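Local coordinates for glycosyl transferase (Staphylococcus aureus, PDB 5TZJ), which belongs to the family 2 glycosyltransferases and binds uridine-diphosphate-N-acetylglucosamine in a pocket, at residues A[172-177]-A[212-217]. Sequence-based numbering, arbitrary orientation.
Sequences ELKSAE and SSAYVS. With UD1 (uridine-diphosphate-N-acetylglucosamine), chain C.
S175 and S212 meet beside the N-acetylglucosamine ring of the bound UD1, S175 CB lying 3.8 Å from S212 CA. No hydrogen bond links 172-177 to 212-217; van der Waals packing joins them, and the ligand bridges them by polar bonds. From one side, E177 reaches the sugar with both carboxylate oxygens: OE1 accepts from UD1 O4' and OE2 from UD1 O6', at 2.7 Å each. R75 forms a salt bridge with OE1, a second hold on the carboxylate. From the other side, S212 grips one phosphate oxygen twice. Its backbone N donates to UD1 O2B in a nearly straight bond (164°), and its OG donates to the same O2B at 2.6 Å.

The rest of the contact is largely aliphatic. K174 CB sits 4.0 Å from A214 CB, and its CG passes Y215 O before the amine end leads away. L173 and V216 cross obliquely, touching through methyls, CD1 to CG2, at 3.8 Å. With chi1 at 48°, V216 holds CG2 anti to its backbone N, toward L173, and CG1 faces S175 OG. Y215 O and S175 OG thus meet carbon in van der Waals contact only.

The loops contribute K174 to E177 and S212 to the UD1 pocket. Segment 172-177 leads into helix 177-188, whereas 212-217 runs into helix 218-233, where S217 OG caps D220 N and V224 packs against L173.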
ATOM      1  N   GLU A 172     -13.373  -8.306  -1.188  1.00 44.14           N
ATOM      2  CA  GLU A 172     -14.559  -7.435  -0.983  1.00 47.99           C
ATOM      3  C   GLU A 172     -14.212  -6.112  -0.283  1.00 47.69           C
ATOM      4  O   GLU A 172     -14.910  -5.660   0.623  1.00 48.90           O
ATOM      5  CB  GLU A 172     -15.660  -8.169  -0.215  1.00 53.38           C
ATOM      6  CG  GLU A 172     -16.626  -8.898  -1.124  1.00 63.41           C
ATOM      7  CD  GLU A 172     -17.675  -9.693  -0.376  1.00 70.21           C
ATOM      8  OE1 GLU A 172     -18.266 -10.628  -0.975  1.00 75.05           O
ATOM      9  OE2 GLU A 172     -17.918  -9.375   0.810  1.00 69.45           O
ATOM     10  N   LEU A 173     -13.134  -5.469  -0.713  1.00 45.51           N
ATOM     11  CA  LEU A 173     -12.657  -4.253  -0.064  1.00 42.64           C
ATOM     12  C   LEU A 173     -12.146  -3.332  -1.161  1.00 44.06           C
ATOM     13  O   LEU A 173     -11.245  -3.708  -1.941  1.00 37.67           O
ATOM     14  CB  LEU A 173     -11.569  -4.592   0.964  1.00 37.84           C
ATOM     15  CG  LEU A 173     -10.830  -3.404   1.503  1.00 42.33           C
ATOM     16  CD1 LEU A 173     -11.778  -2.615   2.407  1.00 45.97           C
ATOM     17  CD2 LEU A 173      -9.575  -3.902   2.237  1.00 38.63           C
ATOM     18  N   LYS A 174     -12.750  -2.142  -1.249  1.00 48.39           N
ATOM     19  CA  LYS A 174     -12.476  -1.271  -2.389  1.00 52.61           C
ATOM     20  C   LYS A 174     -11.016  -0.816  -2.421  1.00 49.29           C
ATOM     21  O   LYS A 174     -10.431  -0.689  -3.507  1.00 46.70           O
ATOM     22  CB  LYS A 174     -13.420  -0.064  -2.396  1.00 58.59           C
ATOM     23  CG  LYS A 174     -14.912  -0.412  -2.450  1.00 63.10           C
ATOM     24  CD  LYS A 174     -15.418  -0.568  -3.869  1.00 63.99           C
ATOM     25  CE  LYS A 174     -16.878  -0.959  -3.879  1.00 68.34           C
ATOM     26  NZ  LYS A 174     -17.421  -1.027  -5.269  1.00 73.61           N
ATOM     27  N   SER A 175     -10.405  -0.581  -1.253  1.00 45.31           N
ATOM     28  CA  SER A 175      -9.044  -0.033  -1.188  1.00 45.54           C
ATOM     29  C   SER A 175      -8.433  -0.283   0.200  1.00 45.00           C
ATOM     30  O   SER A 175      -9.116  -0.693   1.147  1.00 46.77           O
ATOM     31  CB  SER A 175      -9.026   1.476  -1.516  1.00 49.27           C
ATOM     32  OG  SER A 175      -9.744   2.254  -0.539  1.00 49.82           O
ATOM     33  N   ALA A 176      -7.135   0.022   0.312  1.00 37.91           N
ATOM     34  CA  ALA A 176      -6.252  -0.314   1.428  1.00 40.27           C
ATOM     35  C   ALA A 176      -5.974  -1.814   1.543  1.00 37.27           C
ATOM     36  O   ALA A 176      -5.164  -2.215   2.392  1.00 36.26           O
ATOM     37  CB  ALA A 176      -6.767   0.216   2.777  1.00 43.46           C
ATOM     38  N   GLU A 177      -6.565  -2.643   0.677  1.00 35.09           N
ATOM     39  CA  GLU A 177      -6.295  -4.083   0.650  1.00 36.37           C
ATOM     40  C   GLU A 177      -4.817  -4.369   0.360  1.00 33.20           C
ATOM     41  O   GLU A 177      -4.258  -5.364   0.841  1.00 36.39           O
ATOM     42  CB  GLU A 177      -7.264  -4.753  -0.373  1.00 35.19           C
ATOM     43  CG  GLU A 177      -6.868  -4.777  -1.881  1.00 39.25           C
ATOM     44  CD  GLU A 177      -6.503  -3.403  -2.555  1.00 46.62           C
ATOM     45  OE1 GLU A 177      -5.717  -3.410  -3.538  1.00 45.28           O
ATOM     46  OE2 GLU A 177      -6.975  -2.319  -2.144  1.00 52.27           O
ATOM     47  N   SER A 212      -8.906   3.602  -5.205  1.00 49.22           N
ATOM     48  CA  SER A 212      -8.410   4.262  -4.003  1.00 52.97           C
ATOM     49  C   SER A 212      -9.152   5.566  -3.675  1.00 55.57           C
ATOM     50  O   SER A 212      -8.823   6.186  -2.661  1.00 58.47           O
ATOM     51  CB  SER A 212      -6.904   4.495  -4.113  1.00 52.69           C
ATOM     52  OG  SER A 212      -6.590   5.243  -5.260  1.00 57.67           O
ATOM     53  N   SER A 213     -10.171   5.960  -4.446  1.00 55.69           N
ATOM     54  CA  SER A 213     -11.067   7.048  -4.067  1.00 58.86           C
ATOM     55  C   SER A 213     -12.515   6.594  -3.835  1.00 60.95           C
ATOM     56  O   SER A 213     -13.390   7.440  -3.605  1.00 63.00           O
ATOM     57  CB  SER A 213     -11.018   8.164  -5.123  1.00 63.29           C
ATOM     58  OG  SER A 213     -11.861   7.895  -6.236  1.00 66.19           O
ATOM     59  N   ALA A 214     -12.795   5.288  -3.877  1.00 58.31           N
ATOM     60  CA  ALA A 214     -14.140   4.764  -3.644  1.00 58.50           C
ATOM     61  C   ALA A 214     -14.444   4.707  -2.140  1.00 55.82           C
ATOM     62  O   ALA A 214     -13.541   4.717  -1.304  1.00 53.85           O
ATOM     63  CB  ALA A 214     -14.286   3.373  -4.275  1.00 57.90           C
ATOM     64  N   TYR A 215     -15.731   4.644  -1.787  1.00 56.16           N
ATOM     65  CA  TYR A 215     -16.073   4.666  -0.367  1.00 57.62           C
ATOM     66  C   TYR A 215     -15.744   3.328   0.290  1.00 58.27           C
ATOM     67  O   TYR A 215     -16.069   2.263  -0.243  1.00 61.25           O
ATOM     68  CB  TYR A 215     -17.549   4.997  -0.142  1.00 59.34           C
ATOM     69  CG  TYR A 215     -17.957   4.946   1.335  1.00 58.48           C
ATOM     70  CD1 TYR A 215     -17.604   5.970   2.214  1.00 57.31           C
ATOM     71  CD2 TYR A 215     -18.688   3.867   1.849  1.00 56.19           C
ATOM     72  CE1 TYR A 215     -17.961   5.919   3.556  1.00 56.33           C
ATOM     73  CE2 TYR A 215     -19.054   3.809   3.201  1.00 52.55           C
ATOM     74  CZ  TYR A 215     -18.681   4.835   4.043  1.00 55.63           C
ATOM     75  OH  TYR A 215     -19.037   4.796   5.374  1.00 59.60           O
ATOM     76  N   VAL A 216     -15.067   3.388   1.433  1.00 54.82           N
ATOM     77  CA  VAL A 216     -14.927   2.268   2.358  1.00 50.39           C
ATOM     78  C   VAL A 216     -15.221   2.810   3.752  1.00 47.38           C
ATOM     79  O   VAL A 216     -14.688   3.857   4.138  1.00 47.90           O
ATOM     80  CB  VAL A 216     -13.526   1.631   2.286  1.00 52.99           C
ATOM     81  CG1 VAL A 216     -12.461   2.696   2.346  1.00 56.38           C
ATOM     82  CG2 VAL A 216     -13.323   0.655   3.419  1.00 50.38           C
ATOM     83  N   SER A 217     -16.086   2.121   4.491  1.00 39.84           N
ATOM     84  CA  SER A 217     -16.471   2.614   5.799  1.00 42.59           C
ATOM     85  C   SER A 217     -15.248   2.730   6.708  1.00 39.48           C
ATOM     86  O   SER A 217     -14.235   2.045   6.509  1.00 34.80           O
ATOM     87  CB  SER A 217     -17.493   1.682   6.447  1.00 44.09           C
ATOM     88  OG  SER A 217     -16.830   0.473   6.767  1.00 37.91           O
TER
HETATM   89  C1' UD1 C 401      -4.491   2.200  -6.565  1.00 53.83           C
HETATM   90  C2' UD1 C 401      -3.377   1.163  -6.492  1.00 53.20           C
HETATM   91  C3' UD1 C 401      -4.003  -0.156  -6.800  1.00 49.49           C
HETATM   92  C4' UD1 C 401      -4.838  -0.510  -5.620  1.00 45.50           C
HETATM   93  C5' UD1 C 401      -6.043   0.431  -5.609  1.00 47.92           C
HETATM   94  C6' UD1 C 401      -6.920   0.159  -4.422  1.00 46.01           C
HETATM   95  C7' UD1 C 401      -1.195   2.312  -6.964  1.00 51.57           C
HETATM   96  C8' UD1 C 401      -1.208   2.832  -5.538  1.00 52.02           C
HETATM   97  N2' UD1 C 401      -2.283   1.497  -7.444  1.00 51.45           N
HETATM   98  O1' UD1 C 401      -4.909   2.227  -7.880  1.00 51.77           O
HETATM   99  O3' UD1 C 401      -3.017  -1.174  -7.132  1.00 47.84           O
HETATM  100  O4' UD1 C 401      -5.239  -1.864  -5.701  1.00 46.38           O
HETATM  101  O5' UD1 C 401      -5.587   1.849  -5.579  1.00 53.01           O
HETATM  102  O6' UD1 C 401      -6.123  -0.018  -3.276  1.00 43.70           O
HETATM  103  O7' UD1 C 401      -0.318   2.581  -7.704  1.00 53.41           O
HETATM  104  N1  UD1 C 401     -10.473  -3.697 -10.267  1.00 32.82           N
HETATM  105  C2  UD1 C 401     -11.100  -5.042 -10.128  1.00 30.65           C
HETATM  106  N3  UD1 C 401     -12.471  -5.187  -9.546  1.00 27.32           N
HETATM  107  C4  UD1 C 401     -13.175  -3.986  -9.106  1.00 31.60           C
HETATM  108  C5  UD1 C 401     -12.529  -2.638  -9.223  1.00 33.91           C
HETATM  109  C6  UD1 C 401     -11.171  -2.510  -9.804  1.00 35.71           C
HETATM  110  O2  UD1 C 401     -10.514  -5.992 -10.487  1.00 30.50           O
HETATM  111  O4  UD1 C 401     -14.264  -4.099  -8.645  1.00 28.67           O
HETATM  112  C1B UD1 C 401      -9.129  -3.611 -10.778  1.00 34.79           C
HETATM  113  C2B UD1 C 401      -8.894  -2.438 -11.880  1.00 33.95           C
HETATM  114  O2' UD1 C 401      -9.337  -2.928 -13.207  1.00 31.68           O
HETATM  115  C3B UD1 C 401      -7.593  -2.164 -11.789  1.00 30.75           C
HETATM  116  C4B UD1 C 401      -7.199  -2.454 -10.326  1.00 34.18           C
HETATM  117  O4B UD1 C 401      -8.340  -3.311  -9.749  1.00 33.51           O
HETATM  118  O3B UD1 C 401      -6.768  -3.112 -12.622  1.00 30.57           O
HETATM  119  C5B UD1 C 401      -7.076  -1.298  -9.500  1.00 36.94           C
HETATM  120  O5B UD1 C 401      -8.289  -0.596  -9.486  1.00 36.07           O
HETATM  121  PA  UD1 C 401      -8.206   1.015  -9.834  1.00 42.78           P
HETATM  122  O1A UD1 C 401      -9.587   1.565 -10.081  1.00 41.20           O
HETATM  123  O2A UD1 C 401      -7.291   1.239 -11.024  1.00 42.52           O
HETATM  124  O3A UD1 C 401      -7.505   1.667  -8.468  1.00 48.33           O
HETATM  125  PB  UD1 C 401      -6.357   2.854  -8.376  1.00 48.63           P
HETATM  126  O1B UD1 C 401      -6.111   3.573  -9.684  1.00 48.78           O
HETATM  127  O2B UD1 C 401      -7.023   3.804  -7.393  1.00 47.96           O